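Local coordinates for insecticidal protein (Brevibacillus laterosporus, PDB 7ML9) that is an insecticidal toxin active against the western corn rootworm that probably kills by forming beta-barrel pores in membranes of its target cells, at residues E216-A221 with I268-G273; N140-G145 with T169-Q174; Y86-A91 with L148-T153; V245-Q250 with F260-R265. All blocks are in the same frame, centred on the assembly; numbering follows the deposited sequence.

Contact 1 of 4, residues E216-A221 with I268-G273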
loop_
_atom_site.group_PDB
_atom_site.type_symbol
_atom_site.label_atom_id
_atom_site.label_comp_id
_atom_site.label_asym_id
_atom_site.label_seq_id
_atom_site.Cartn_x
_atom_site.Cartn_y
_atom_site.Cartn_z
ATOM N N GLU A 216 -4.659 -0.020 3.183
ATOM C CA GLU A 216 -3.995 -1.256 2.816
ATOM C C GLU A 216 -3.694 -1.227 1.333
ATOM O O GLU A 216 -4.402 -0.593 0.545
ATOM C CB GLU A 216 -4.865 -2.469 3.130
ATOM C CG GLU A 216 -5.263 -2.591 4.576
ATOM C CD GLU A 216 -4.439 -3.621 5.306
ATOM O OE1 GLU A 216 -3.519 -4.192 4.671
ATOM O OE2 GLU A 216 -4.716 -3.869 6.505
ATOM N N ALA A 217 -2.644 -1.943 0.963
ATOM C CA ALA A 217 -2.239 -2.086 -0.419
ATOM C C ALA A 217 -2.105 -3.569 -0.739
ATOM O O ALA A 217 -1.677 -4.351 0.113
ATOM C CB ALA A 217 -0.912 -1.380 -0.669
ATOM N N ASN A 218 -2.487 -3.947 -1.961
ATOM C CA ASN A 218 -2.111 -5.243 -2.518
ATOM C C ASN A 218 -0.827 -5.092 -3.326
ATOM O O ASN A 218 -0.702 -4.176 -4.147
ATOM C CB ASN A 218 -3.212 -5.801 -3.411
ATOM C CG ASN A 218 -4.472 -6.104 -2.657
ATOM O OD1 ASN A 218 -5.565 -5.837 -3.146
ATOM N ND2 ASN A 218 -4.334 -6.641 -1.457
ATOM N N LEU A 219 0.122 -5.985 -3.090
ATOM C CA LEU A 219 1.379 -6.048 -3.828
ATOM C C LEU A 219 1.331 -7.271 -4.739
ATOM O O LEU A 219 0.935 -8.355 -4.294
ATOM C CB LEU A 219 2.560 -6.146 -2.864
ATOM C CG LEU A 219 2.523 -5.138 -1.700
ATOM C CD1 LEU A 219 3.713 -5.357 -0.790
ATOM C CD2 LEU A 219 2.514 -3.729 -2.237
ATOM N N TYR A 220 1.685 -7.094 -6.014
ATOM C CA TYR A 220 1.544 -8.157 -7.011
ATOM C C TYR A 220 2.840 -8.299 -7.785
ATOM O O TYR A 220 3.484 -7.304 -8.129
ATOM C CB TYR A 220 0.412 -7.876 -8.025
ATOM C CG TYR A 220 -0.979 -7.840 -7.448
ATOM C CD1 TYR A 220 -1.621 -9.001 -7.055
ATOM C CD2 TYR A 220 -1.662 -6.633 -7.300
ATOM C CE1 TYR A 220 -2.903 -8.977 -6.538
ATOM C CE2 TYR A 220 -2.943 -6.599 -6.780
ATOM C CZ TYR A 220 -3.561 -7.771 -6.403
ATOM O OH TYR A 220 -4.830 -7.740 -5.875
ATOM N N ALA A 221 3.228 -9.532 -8.078
ATOM C CA ALA A 221 4.310 -9.755 -9.022
ATOM C C ALA A 221 3.867 -10.834 -9.997
ATOM O O ALA A 221 3.270 -11.839 -9.588
ATOM C CB ALA A 221 5.603 -10.150 -8.297
ATOM N N ILE A 268 0.687 -15.039 -10.942
ATOM C CA ILE A 268 0.698 -13.781 -10.194
ATOM C C ILE A 268 0.707 -14.127 -8.715
ATOM O O ILE A 268 -0.128 -14.912 -8.251
ATOM C CB ILE A 268 -0.514 -12.904 -10.553
ATOM C CG1 ILE A 268 -0.468 -12.514 -12.024
ATOM C CG2 ILE A 268 -0.572 -11.664 -9.652
ATOM C CD1 ILE A 268 -1.774 -11.934 -12.530
ATOM N N VAL A 269 1.654 -13.558 -7.975
ATOM C CA VAL A 269 1.757 -13.792 -6.542
ATOM C C VAL A 269 1.417 -12.490 -5.820
ATOM O O VAL A 269 1.770 -11.406 -6.288
ATOM C CB VAL A 269 3.151 -14.326 -6.154
ATOM C CG1 VAL A 269 4.260 -13.333 -6.462
ATOM C CG2 VAL A 269 3.170 -14.738 -4.695
ATOM N N LYS A 270 0.714 -12.598 -4.695
ATOM C CA LYS A 270 0.153 -11.437 -4.010
ATOM C C LYS A 270 0.757 -11.303 -2.624
ATOM O O LYS A 270 0.844 -12.291 -1.887
ATOM C CB LYS A 270 -1.367 -11.542 -3.897
ATOM C CG LYS A 270 -2.029 -10.287 -3.320
ATOM C CD LYS A 270 -3.489 -10.531 -2.966
ATOM C CE LYS A 270 -3.648 -10.727 -1.464
ATOM N NZ LYS A 270 -3.475 -9.450 -0.709
ATOM N N GLY A 271 1.182 -10.081 -2.280
ATOM C CA GLY A 271 1.539 -9.718 -0.921
ATOM C C GLY A 271 0.704 -8.529 -0.460
ATOM O O GLY A 271 -0.293 -8.184 -1.112
ATOM N N GLN A 272 1.098 -7.890 0.637
ATOM C CA GLN A 272 0.272 -6.859 1.258
ATOM C C GLN A 272 1.142 -5.806 1.929
ATOM O O GLN A 272 2.218 -6.106 2.454
ATOM C CB GLN A 272 -0.667 -7.438 2.322
ATOM C CG GLN A 272 -2.085 -7.662 1.865
ATOM C CD GLN A 272 -2.903 -8.405 2.907
ATOM O OE1 GLN A 272 -3.568 -9.405 2.602
ATOM N NE2 GLN A 272 -2.862 -7.914 4.149
ATOM N N GLY A 273 0.621 -4.576 1.971
ATOM C CA GLY A 273 1.235 -3.527 2.760
ATOM C C GLY A 273 0.182 -2.642 3.407
ATOM O O GLY A 273 -1.021 -2.774 3.148
HETATM O O HOH W 1 -1.730 -5.711 5.845
#
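Lys270 lies alongside Tyr220 on one face of an antiparallel strand pair, both side chains pointing the same way. Lys270 CB lies beside the partner strand, 4.0 Å from Leu219 O. Lys270 CG meets the phenol ring next, 3.6 Å from Tyr220 CE1. CD still touches the same ring atom. Bends at chi3 (102°) and chi4 then turn the chain away from the ring and toward Asn218. NZ ends there with two weak hydrogen bonds within its own strand, to Gln272 OE1 and to Gly271 O. Further along this face, one water bridges the strands: it donates to Glu216 OE1 at 2.6 Å and accepts from Gln272 NE2. On the other face Leu219 lies against Gly271 and Gln272 of the partner strand, with Leu219 CD1 3.6 Å from Gln272 O. Ala221 CB meets Val269 CG1 there as well. Six backbone hydrogen bonds join Ala217 to Gly273, Leu219 to Gly271 and Ala221 to Val269. The Leu219 face is covered by Tyr171 and Phe173, and the Tyr220 ring stacks on Trp92. This regular antiparallel ladder of long strands is characteristic of the elongated beta-rich fold of the aerolysin/ETX-MTX2 toxins.

Contact 2 of 4, residues N140-G145 with T169-Q174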
loop_
_atom_site.group_PDB
_atom_site.type_symbol
_atom_site.label_atom_id
_atom_site.label_comp_id
_atom_site.label_asym_id
_atom_site.label_seq_id
_atom_site.Cartn_x
_atom_site.Cartn_y
_atom_site.Cartn_z
ATOM N N ASN A 140 4.770 3.771 4.708
ATOM C CA ASN A 140 4.199 2.478 4.368
ATOM C C ASN A 140 5.004 1.393 5.074
ATOM O O ASN A 140 6.128 1.621 5.527
ATOM C CB ASN A 140 4.134 2.296 2.843
ATOM C CG ASN A 140 5.491 1.977 2.205
ATOM O OD1 ASN A 140 6.229 1.123 2.685
ATOM N ND2 ASN A 140 5.797 2.642 1.092
ATOM N N THR A 141 4.395 0.213 5.193
ATOM C CA THR A 141 5.046 -0.973 5.738
ATOM C C THR A 141 4.653 -2.163 4.877
ATOM O O THR A 141 3.472 -2.329 4.563
ATOM C CB THR A 141 4.635 -1.238 7.193
ATOM O OG1 THR A 141 5.088 -0.168 8.034
ATOM C CG2 THR A 141 5.241 -2.547 7.685
ATOM N N THR A 142 5.628 -2.972 4.483
ATOM C CA THR A 142 5.317 -4.222 3.797
ATOM C C THR A 142 5.011 -5.273 4.854
ATOM O O THR A 142 5.891 -5.659 5.633
ATOM C CB THR A 142 6.470 -4.640 2.899
ATOM O OG1 THR A 142 6.666 -3.635 1.894
ATOM C CG2 THR A 142 6.138 -5.983 2.222
ATOM N N THR A 143 3.751 -5.700 4.922
ATOM C CA THR A 143 3.317 -6.589 5.991
ATOM C C THR A 143 3.323 -8.057 5.575
ATOM O O THR A 143 3.549 -8.928 6.418
ATOM C CB THR A 143 1.904 -6.200 6.463
ATOM O OG1 THR A 143 1.015 -6.170 5.342
ATOM C CG2 THR A 143 1.911 -4.789 7.124
ATOM N N HIS A 144 3.048 -8.347 4.304
ATOM C CA HIS A 144 3.207 -9.683 3.727
ATOM C C HIS A 144 4.136 -9.521 2.532
ATOM O O HIS A 144 3.683 -9.160 1.438
ATOM C CB HIS A 144 1.873 -10.276 3.301
ATOM C CG HIS A 144 0.933 -10.548 4.432
ATOM N ND1 HIS A 144 0.435 -9.552 5.248
ATOM C CD2 HIS A 144 0.365 -11.701 4.855
ATOM C CE1 HIS A 144 -0.383 -10.085 6.138
ATOM N NE2 HIS A 144 -0.445 -11.387 5.920
ATOM N N GLY A 145 5.434 -9.769 2.748
ATOM C CA GLY A 145 6.419 -9.519 1.722
ATOM C C GLY A 145 6.525 -10.651 0.706
ATOM O O GLY A 145 6.077 -11.774 0.929
ATOM N N THR A 169 3.125 6.328 -2.767
ATOM C CA THR A 169 4.081 5.743 -1.841
ATOM C C THR A 169 4.671 4.521 -2.538
ATOM O O THR A 169 3.986 3.854 -3.313
ATOM C CB THR A 169 3.413 5.377 -0.510
ATOM O OG1 THR A 169 4.398 5.015 0.464
ATOM C CG2 THR A 169 2.402 4.222 -0.673
ATOM N N GLU A 170 5.951 4.270 -2.296
ATOM C CA GLU A 170 6.685 3.215 -2.987
ATOM C C GLU A 170 6.970 2.077 -2.016
ATOM O O GLU A 170 7.635 2.275 -0.991
ATOM C CB GLU A 170 7.987 3.740 -3.593
ATOM C CG GLU A 170 8.695 2.695 -4.448
ATOM C CD GLU A 170 9.911 3.240 -5.174
ATOM O OE1 GLU A 170 10.683 4.001 -4.550
ATOM O OE2 GLU A 170 10.084 2.911 -6.372
ATOM N N TYR A 171 6.454 0.893 -2.334
ATOM C CA TYR A 171 6.684 -0.288 -1.520
ATOM C C TYR A 171 7.941 -1.002 -1.987
ATOM O O TYR A 171 8.174 -1.139 -3.191
ATOM C CB TYR A 171 5.501 -1.258 -1.615
ATOM C CG TYR A 171 4.312 -0.822 -0.818
ATOM C CD1 TYR A 171 4.195 -1.150 0.519
ATOM C CD2 TYR A 171 3.313 -0.063 -1.402
ATOM C CE1 TYR A 171 3.107 -0.740 1.254
ATOM C CE2 TYR A 171 2.225 0.350 -0.677
ATOM C CZ TYR A 171 2.129 0.013 0.646
ATOM O OH TYR A 171 1.036 0.424 1.373
ATOM N N ASN A 172 8.746 -1.444 -1.033
ATOM C CA ASN A 172 9.748 -2.469 -1.280
ATOM C C ASN A 172 9.159 -3.803 -0.838
ATOM O O ASN A 172 8.709 -3.938 0.305
ATOM C CB ASN A 172 11.051 -2.173 -0.534
ATOM C CG ASN A 172 12.173 -3.119 -0.926
ATOM O OD1 ASN A 172 12.001 -4.341 -0.923
ATOM N ND2 ASN A 172 13.326 -2.556 -1.284
ATOM N N PHE A 173 9.177 -4.787 -1.743
ATOM C CA PHE A 173 8.440 -6.029 -1.521
ATOM C C PHE A 173 9.051 -6.910 -0.441
ATOM O O PHE A 173 8.415 -7.892 -0.046
ATOM C CB PHE A 173 8.322 -6.813 -2.833
ATOM C CG PHE A 173 7.250 -6.299 -3.773
ATOM C CD1 PHE A 173 6.834 -4.971 -3.750
ATOM C CD2 PHE A 173 6.657 -7.153 -4.687
ATOM C CE1 PHE A 173 5.849 -4.507 -4.624
ATOM C CE2 PHE A 173 5.673 -6.705 -5.561
ATOM C CZ PHE A 173 5.262 -5.376 -5.530
ATOM N N GLN A 174 10.243 -6.609 0.065
ATOM C CA GLN A 174 10.795 -7.450 1.121
ATOM C C GLN A 174 9.989 -7.299 2.404
ATOM O O GLN A 174 9.607 -6.184 2.787
ATOM C CB GLN A 174 12.261 -7.111 1.386
ATOM C CG GLN A 174 12.872 -7.902 2.549
ATOM C CD GLN A 174 14.269 -7.420 2.942
ATOM O OE1 GLN A 174 15.115 -7.153 2.083
ATOM N NE2 GLN A 174 14.512 -7.317 4.245
HETATM O O HOH W 2 7.830 -0.972 1.783
#
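The amide of Asn140 lies almost flat on the ring of Tyr171, the two planes only 19° apart. Asn140 CG sits 3.7 Å above the Tyr171 ring plane, offset toward the rim. CG of Asn140 is placed between the backbone N and the carbonyl carbon (chi1 76°), which carries the amide across the gap to strand 169-172. There ND2 donates twice, and both partners lie near the amide plane. Asn140 ND2 bonds to Thr169 OG1 at 2.8 Å. Asn140 ND2 also bonds to Glu170 O at 2.8 Å, standing well above that carbonyl plane. This pair fixes the rotation of the amide. Thr142 makes the next polar link: Thr142 OG1 donates to Asn172 O at 2.6 Å and also meets the edge of the Tyr171 ring near its plane. A water joins the same group. The water donates to Thr142 OG1 at 2.9 Å and accepts from Asn172 N, with Asn140 OD1 a further acceptor close by. At the end of the strand, Asn172 OD1 accepts from Gln174 N in an Asx turn. The Tyr171 ring is packed on Ala217 and Leu219. Strands 140-142 and 169-172 run at 21° without pairing through their backbones, so side chains and water make the join. Here the two-stranded 153-172 hairpin packs on the main sheet. In related toxins of the aerolysin/ETX-MTX2 class such a hairpin is thought to supply the membrane-inserting barrel.

Contact 3 of 4, residues Y86-A91 with L148-T153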
loop_
_atom_site.group_PDB
_atom_site.type_symbol
_atom_site.label_atom_id
_atom_site.label_comp_id
_atom_site.label_asym_id
_atom_site.label_seq_id
_atom_site.Cartn_x
_atom_site.Cartn_y
_atom_site.Cartn_z
ATOM N N TYR A 86 13.148 -18.866 -14.507
ATOM C CA TYR A 86 12.447 -18.060 -13.513
ATOM C C TYR A 86 12.707 -16.583 -13.787
ATOM O O TYR A 86 13.853 -16.177 -13.988
ATOM C CB TYR A 86 12.906 -18.434 -12.107
ATOM C CG TYR A 86 12.377 -17.489 -11.046
ATOM C CD1 TYR A 86 11.073 -17.592 -10.588
ATOM C CD2 TYR A 86 13.175 -16.473 -10.526
ATOM C CE1 TYR A 86 10.572 -16.702 -9.623
ATOM C CE2 TYR A 86 12.684 -15.580 -9.572
ATOM C CZ TYR A 86 11.388 -15.704 -9.120
ATOM O OH TYR A 86 10.895 -14.829 -8.165
ATOM N N LYS A 87 11.648 -15.775 -13.784
ATOM C CA LYS A 87 11.767 -14.378 -14.171
ATOM C C LYS A 87 10.669 -13.583 -13.485
ATOM O O LYS A 87 9.526 -14.030 -13.438
ATOM C CB LYS A 87 11.649 -14.235 -15.697
ATOM C CG LYS A 87 11.810 -12.827 -16.221
ATOM C CD LYS A 87 12.144 -12.867 -17.705
ATOM C CE LYS A 87 12.870 -11.604 -18.147
ATOM N NZ LYS A 87 11.907 -10.490 -18.362
ATOM N N VAL A 88 11.005 -12.410 -12.958
ATOM C CA VAL A 88 9.981 -11.476 -12.505
ATOM C C VAL A 88 9.627 -10.613 -13.712
ATOM O O VAL A 88 10.466 -9.862 -14.209
ATOM C CB VAL A 88 10.457 -10.628 -11.322
ATOM C CG1 VAL A 88 9.345 -9.696 -10.884
ATOM C CG2 VAL A 88 10.896 -11.526 -10.168
ATOM N N ASN A 89 8.398 -10.740 -14.204
ATOM C CA ASN A 89 7.986 -10.053 -15.427
ATOM C C ASN A 89 7.450 -8.650 -15.170
ATOM O O ASN A 89 7.701 -7.738 -15.964
ATOM C CB ASN A 89 6.906 -10.852 -16.155
ATOM C CG ASN A 89 7.357 -12.250 -16.499
ATOM O OD1 ASN A 89 8.437 -12.431 -17.048
ATOM N ND2 ASN A 89 6.530 -13.244 -16.179
ATOM N N ASN A 90 6.682 -8.480 -14.099
ATOM C CA ASN A 90 6.164 -7.175 -13.739
ATOM C C ASN A 90 5.794 -7.186 -12.267
ATOM O O ASN A 90 5.590 -8.233 -11.650
ATOM C CB ASN A 90 4.960 -6.782 -14.598
ATOM C CG ASN A 90 4.670 -5.295 -14.542
ATOM O OD1 ASN A 90 5.563 -4.486 -14.285
ATOM N ND2 ASN A 90 3.413 -4.928 -14.766
ATOM N N ALA A 91 5.762 -5.986 -11.693
ATOM C CA ALA A 91 5.354 -5.845 -10.304
ATOM C C ALA A 91 4.578 -4.541 -10.163
ATOM O O ALA A 91 4.925 -3.541 -10.795
ATOM C CB ALA A 91 6.553 -5.869 -9.360
ATOM N N LEU A 148 11.541 -12.352 -3.986
ATOM C CA LEU A 148 11.536 -12.664 -5.403
ATOM C C LEU A 148 12.919 -12.946 -5.968
ATOM O O LEU A 148 13.018 -13.303 -7.145
ATOM C CB LEU A 148 10.878 -11.523 -6.183
ATOM C CG LEU A 148 9.376 -11.392 -5.913
ATOM C CD1 LEU A 148 8.891 -9.981 -6.255
ATOM C CD2 LEU A 148 8.609 -12.444 -6.741
ATOM N N GLY A 149 13.978 -12.811 -5.169
ATOM C CA GLY A 149 15.328 -13.039 -5.644
ATOM C C GLY A 149 15.979 -11.833 -6.280
ATOM O O GLY A 149 17.117 -11.935 -6.762
ATOM N N VAL A 150 15.287 -10.696 -6.299
ATOM C CA VAL A 150 15.782 -9.450 -6.864
ATOM C C VAL A 150 15.001 -8.332 -6.187
ATOM O O VAL A 150 13.826 -8.500 -5.835
ATOM C CB VAL A 150 15.629 -9.420 -8.406
ATOM C CG1 VAL A 150 14.182 -9.694 -8.825
ATOM C CG2 VAL A 150 16.103 -8.106 -8.978
ATOM N N LYS A 151 15.667 -7.201 -5.962
ATOM C CA LYS A 151 14.978 -6.068 -5.357
ATOM C C LYS A 151 13.808 -5.655 -6.239
ATOM O O LYS A 151 13.960 -5.434 -7.444
ATOM C CB LYS A 151 15.939 -4.895 -5.146
ATOM C CG LYS A 151 15.308 -3.734 -4.370
ATOM C CD LYS A 151 15.857 -2.390 -4.812
ATOM C CE LYS A 151 15.194 -1.245 -4.064
ATOM N NZ LYS A 151 15.500 0.054 -4.744
ATOM N N THR A 152 12.628 -5.576 -5.637
ATOM C CA THR A 152 11.393 -5.329 -6.360
ATOM C C THR A 152 10.629 -4.242 -5.617
ATOM O O THR A 152 10.468 -4.319 -4.393
ATOM C CB THR A 152 10.554 -6.616 -6.473
ATOM O OG1 THR A 152 11.299 -7.599 -7.205
ATOM C CG2 THR A 152 9.226 -6.356 -7.176
ATOM N N THR A 153 10.207 -3.221 -6.355
ATOM C CA THR A 153 9.495 -2.076 -5.806
ATOM C C THR A 153 8.309 -1.774 -6.697
ATOM O O THR A 153 8.279 -2.133 -7.881
ATOM C CB THR A 153 10.372 -0.801 -5.711
ATOM O OG1 THR A 153 10.847 -0.440 -7.012
ATOM C CG2 THR A 153 11.544 -0.997 -4.779
#
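The hydroxyl end of the Tyr86 ring overlaps Leu148, meeting both its carbonyl and its side chain. Tyr86 OH donates to Leu148 O at 2.8 Å, and the acceptor lies at the ring edge, near the ring plane. OH is tilted 28° from the plane of the carbonyl group. Tyr86 CE2 is also close, 3.3 Å from Leu148 O. CG of Tyr86 stands anti to its own nitrogen (chi1 171°), which sends the ring out from the strand toward the loop. The hydroxyl also touches the leucine side chain, with Tyr86 OH 3.6 Å from Leu148 CD2.

Val88, two residues on, uses a single methyl for two partners. Val88 CG2 is 4.0 Å from Leu148 CB and equally 4.0 Å from Val150 CG1. The side chains of Val88 and Leu148 cross at about a right angle. At the far end, the methyl of Ala91 meets the methyl of Thr152. Ala91 CB to Thr152 CG2 is 3.5 Å, tighter than usual for two carbons. Thr152 OG1 turns to its own loop instead, donating to Val150 O at 3.0 Å.

No backbone hydrogen bonds join the two segments. The loop lies along the strand; besides the Tyr86 bond, methyl contacts of Val88 and Ala91 make the join. A classic beta bulge at Asn89 and Asn90, both facing Asn222, interrupts strand 86-115 between Val88 and Ala91. Helix 28-48 packs beside Tyr86 and Leu148 through Val28. Phe173 lies against Ala91, Leu148 and Thr152. Ala221 and Val223 of strand 201-229 meet Leu148, placing the loop between the main sheet, the helix and the start of strand 153-160.

Contact 4 of 4, residues V245-Q250 with F260-R265; sequences VLTKCQ and FQPSGR. With EDO (1,2-ethanediol), chain H.
Gln250 NE2 donates to Phe260 O at 3.0 Å, with an N-H...O angle of 159°. The oxygen lies near the amide plane of Gln250, while NE2 stands above the plane of the carbonyl group. NE2 also makes a weak hydrogen bond to Phe257 O, just before the strand. The other end of the amide faces the proline ring, with Gln250 OE1 3.5 Å from Pro262 CD. Leu246, one helical turn earlier, lies against the strand. Its CG is anti to the backbone N (chi1 176°), pointing the side chain at the strand. Leu246 CD2 lies 3.5 Å from Pro262 N and 3.7 Å from Phe260 CB. Helix 242-252 thus packs on strand 260-263 of the main sheet, in the region that also holds helix 28-48; residues 245-250 run at 129° to the strand. Thr247 OG1 touches the proline at 3.3 Å from Pro262 CB, but its hydrogen bond goes to Gly243 O of its own helix. On another side of the helix, Lys248 NZ forms a salt bridge with Asp39 and bonds to Thr43. Lys248 NZ also donates, at 3.1 Å, to O1 of a 1,2-ethanediol, a molecule probably from the crystallisation liquor.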
loop_
_atom_site.group_PDB
_atom_site.type_symbol
_atom_site.label_atom_id
_atom_site.label_comp_id
_atom_site.label_asym_id
_atom_site.label_seq_id
_atom_site.Cartn_x
_atom_site.Cartn_y
_atom_site.Cartn_z
ATOM N N VAL A 245 0.923 -25.715 -14.397
ATOM C CA VAL A 245 1.111 -26.565 -13.232
ATOM C C VAL A 245 0.337 -26.011 -12.042
ATOM O O VAL A 245 -0.293 -26.765 -11.296
ATOM C CB VAL A 245 2.609 -26.737 -12.921
ATOM C CG1 VAL A 245 2.813 -27.535 -11.618
ATOM C CG2 VAL A 245 3.322 -27.413 -14.112
ATOM N N LEU A 246 0.340 -24.681 -11.857
ATOM C CA LEU A 246 -0.443 -24.119 -10.757
ATOM C C LEU A 246 -1.934 -24.359 -10.963
ATOM O O LEU A 246 -2.648 -24.686 -10.017
ATOM C CB LEU A 246 -0.166 -22.617 -10.609
ATOM C CG LEU A 246 -1.015 -21.909 -9.541
ATOM C CD1 LEU A 246 -0.620 -22.349 -8.130
ATOM C CD2 LEU A 246 -0.925 -20.378 -9.683
ATOM N N THR A 247 -2.420 -24.189 -12.190
ATOM C CA THR A 247 -3.835 -24.409 -12.449
ATOM C C THR A 247 -4.243 -25.819 -12.046
ATOM O O THR A 247 -5.272 -26.013 -11.389
ATOM C CB THR A 247 -4.139 -24.148 -13.923
ATOM O OG1 THR A 247 -3.760 -22.807 -14.254
ATOM C CG2 THR A 247 -5.634 -24.348 -14.243
ATOM N N LYS A 248 -3.404 -26.806 -12.372
ATOM C CA LYS A 248 -3.713 -28.190 -12.035
ATOM C C LYS A 248 -3.705 -28.400 -10.531
ATOM O O LYS A 248 -4.633 -28.999 -9.967
ATOM C CB LYS A 248 -2.696 -29.121 -12.719
ATOM C CG LYS A 248 -2.872 -30.591 -12.363
ATOM C CD LYS A 248 -1.877 -31.453 -13.141
ATOM C CE LYS A 248 -2.110 -32.936 -12.832
ATOM N NZ LYS A 248 -0.939 -33.732 -13.291
ATOM N N CYS A 249 -2.661 -27.897 -9.862
ATOM C CA CYS A 249 -2.487 -28.131 -8.438
ATOM C C CYS A 249 -3.614 -27.493 -7.629
ATOM O O CYS A 249 -4.085 -28.081 -6.643
ATOM C CB CYS A 249 -1.123 -27.588 -8.014
ATOM S SG CYS A 249 0.212 -28.798 -8.404
ATOM N N GLN A 250 -4.072 -26.310 -8.048
ATOM C CA GLN A 250 -5.192 -25.664 -7.362
ATOM C C GLN A 250 -6.501 -26.407 -7.605
ATOM O O GLN A 250 -7.301 -26.570 -6.677
ATOM C CB GLN A 250 -5.290 -24.206 -7.802
ATOM C CG GLN A 250 -4.133 -23.385 -7.216
ATOM C CD GLN A 250 -4.244 -21.886 -7.489
ATOM O OE1 GLN A 250 -4.694 -21.460 -8.551
ATOM N NE2 GLN A 250 -3.806 -21.085 -6.526
ATOM N N PHE A 260 -1.385 -17.340 -4.878
ATOM C CA PHE A 260 -0.939 -17.454 -6.256
ATOM C C PHE A 260 -2.158 -17.577 -7.155
ATOM O O PHE A 260 -3.173 -18.168 -6.775
ATOM C CB PHE A 260 -0.045 -18.691 -6.490
ATOM C CG PHE A 260 1.306 -18.625 -5.817
ATOM C CD1 PHE A 260 1.417 -18.763 -4.445
ATOM C CD2 PHE A 260 2.466 -18.462 -6.567
ATOM C CE1 PHE A 260 2.662 -18.722 -3.824
ATOM C CE2 PHE A 260 3.719 -18.432 -5.950
ATOM C CZ PHE A 260 3.807 -18.552 -4.580
ATOM N N GLN A 261 -2.034 -17.043 -8.366
ATOM C CA GLN A 261 -3.094 -17.083 -9.340
ATOM C C GLN A 261 -2.465 -17.340 -10.703
ATOM O O GLN A 261 -1.479 -16.670 -11.055
ATOM C CB GLN A 261 -3.828 -15.737 -9.329
ATOM C CG GLN A 261 -5.047 -15.621 -10.182
ATOM C CD GLN A 261 -5.653 -14.225 -10.018
ATOM O OE1 GLN A 261 -6.169 -13.887 -8.954
ATOM N NE2 GLN A 261 -5.561 -13.413 -11.054
ATOM N N PRO A 262 -2.995 -18.269 -11.499
ATOM C CA PRO A 262 -2.441 -18.470 -12.841
ATOM C C PRO A 262 -2.753 -17.296 -13.755
ATOM O O PRO A 262 -3.784 -16.631 -13.633
ATOM C CB PRO A 262 -3.124 -19.754 -13.335
ATOM C CG PRO A 262 -4.351 -19.891 -12.512
ATOM C CD PRO A 262 -4.067 -19.229 -11.177
ATOM N N SER A 263 -1.844 -17.059 -14.695
ATOM C CA SER A 263 -2.036 -15.993 -15.677
ATOM C C SER A 263 -1.380 -16.479 -16.969
ATOM O O SER A 263 -0.244 -16.119 -17.293
ATOM C CB SER A 263 -1.448 -14.664 -15.198
ATOM O OG SER A 263 -1.565 -13.664 -16.196
ATOM N N GLY A 264 -2.112 -17.321 -17.703
ATOM C CA GLY A 264 -1.533 -17.956 -18.877
ATOM C C GLY A 264 -0.383 -18.862 -18.453
ATOM O O GLY A 264 -0.520 -19.688 -17.544
ATOM N N ARG A 265 0.777 -18.692 -19.092
ATOM C CA ARG A 265 1.967 -19.462 -18.721
ATOM C C ARG A 265 2.626 -18.975 -17.431
ATOM O O ARG A 265 3.471 -19.693 -16.884
ATOM C CB ARG A 265 3.002 -19.414 -19.853
ATOM C CG ARG A 265 2.513 -19.966 -21.194
ATOM C CD ARG A 265 3.566 -19.768 -22.297
ATOM N NE ARG A 265 4.865 -20.329 -21.915
ATOM C CZ ARG A 265 5.214 -21.599 -22.103
ATOM N NH1 ARG A 265 4.362 -22.438 -22.680
ATOM N NH2 ARG A 265 6.411 -22.030 -21.717
HETATM C C1 EDO H . 1.182 -31.419 -16.014
HETATM O O1 EDO H . 1.219 -32.041 -14.722
HETATM C C2 EDO H . 0.359 -30.138 -15.953
HETATM O O2 EDO H . -0.125 -29.859 -17.269
#

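How the contacts relate
Of the contact segments, 86-91 on strand 86-115 comes first. Contact 3 closes the loop from 86-91 to 148-153. Residues 140-145 fall within it and meet 169-174 beyond it, so contacts 2 and 3 cross. Both are closed before 216-221 opens contact 1, which ends at 268-273. Contact 4, 245-250 with 260-265, lies wholly within that last span. Contact 1 pairs strands 201-229 and 266-289 of the main sheet. Contact 2 joins the main sheet to the two-stranded hairpin, contact 3 sets the loop before that hairpin on strand 86-115, and contact 4 fixes helix 242-252 to strand 260-263. Contact 1 touches each of the others; contact 4 touches neither contact 2 nor contact 3.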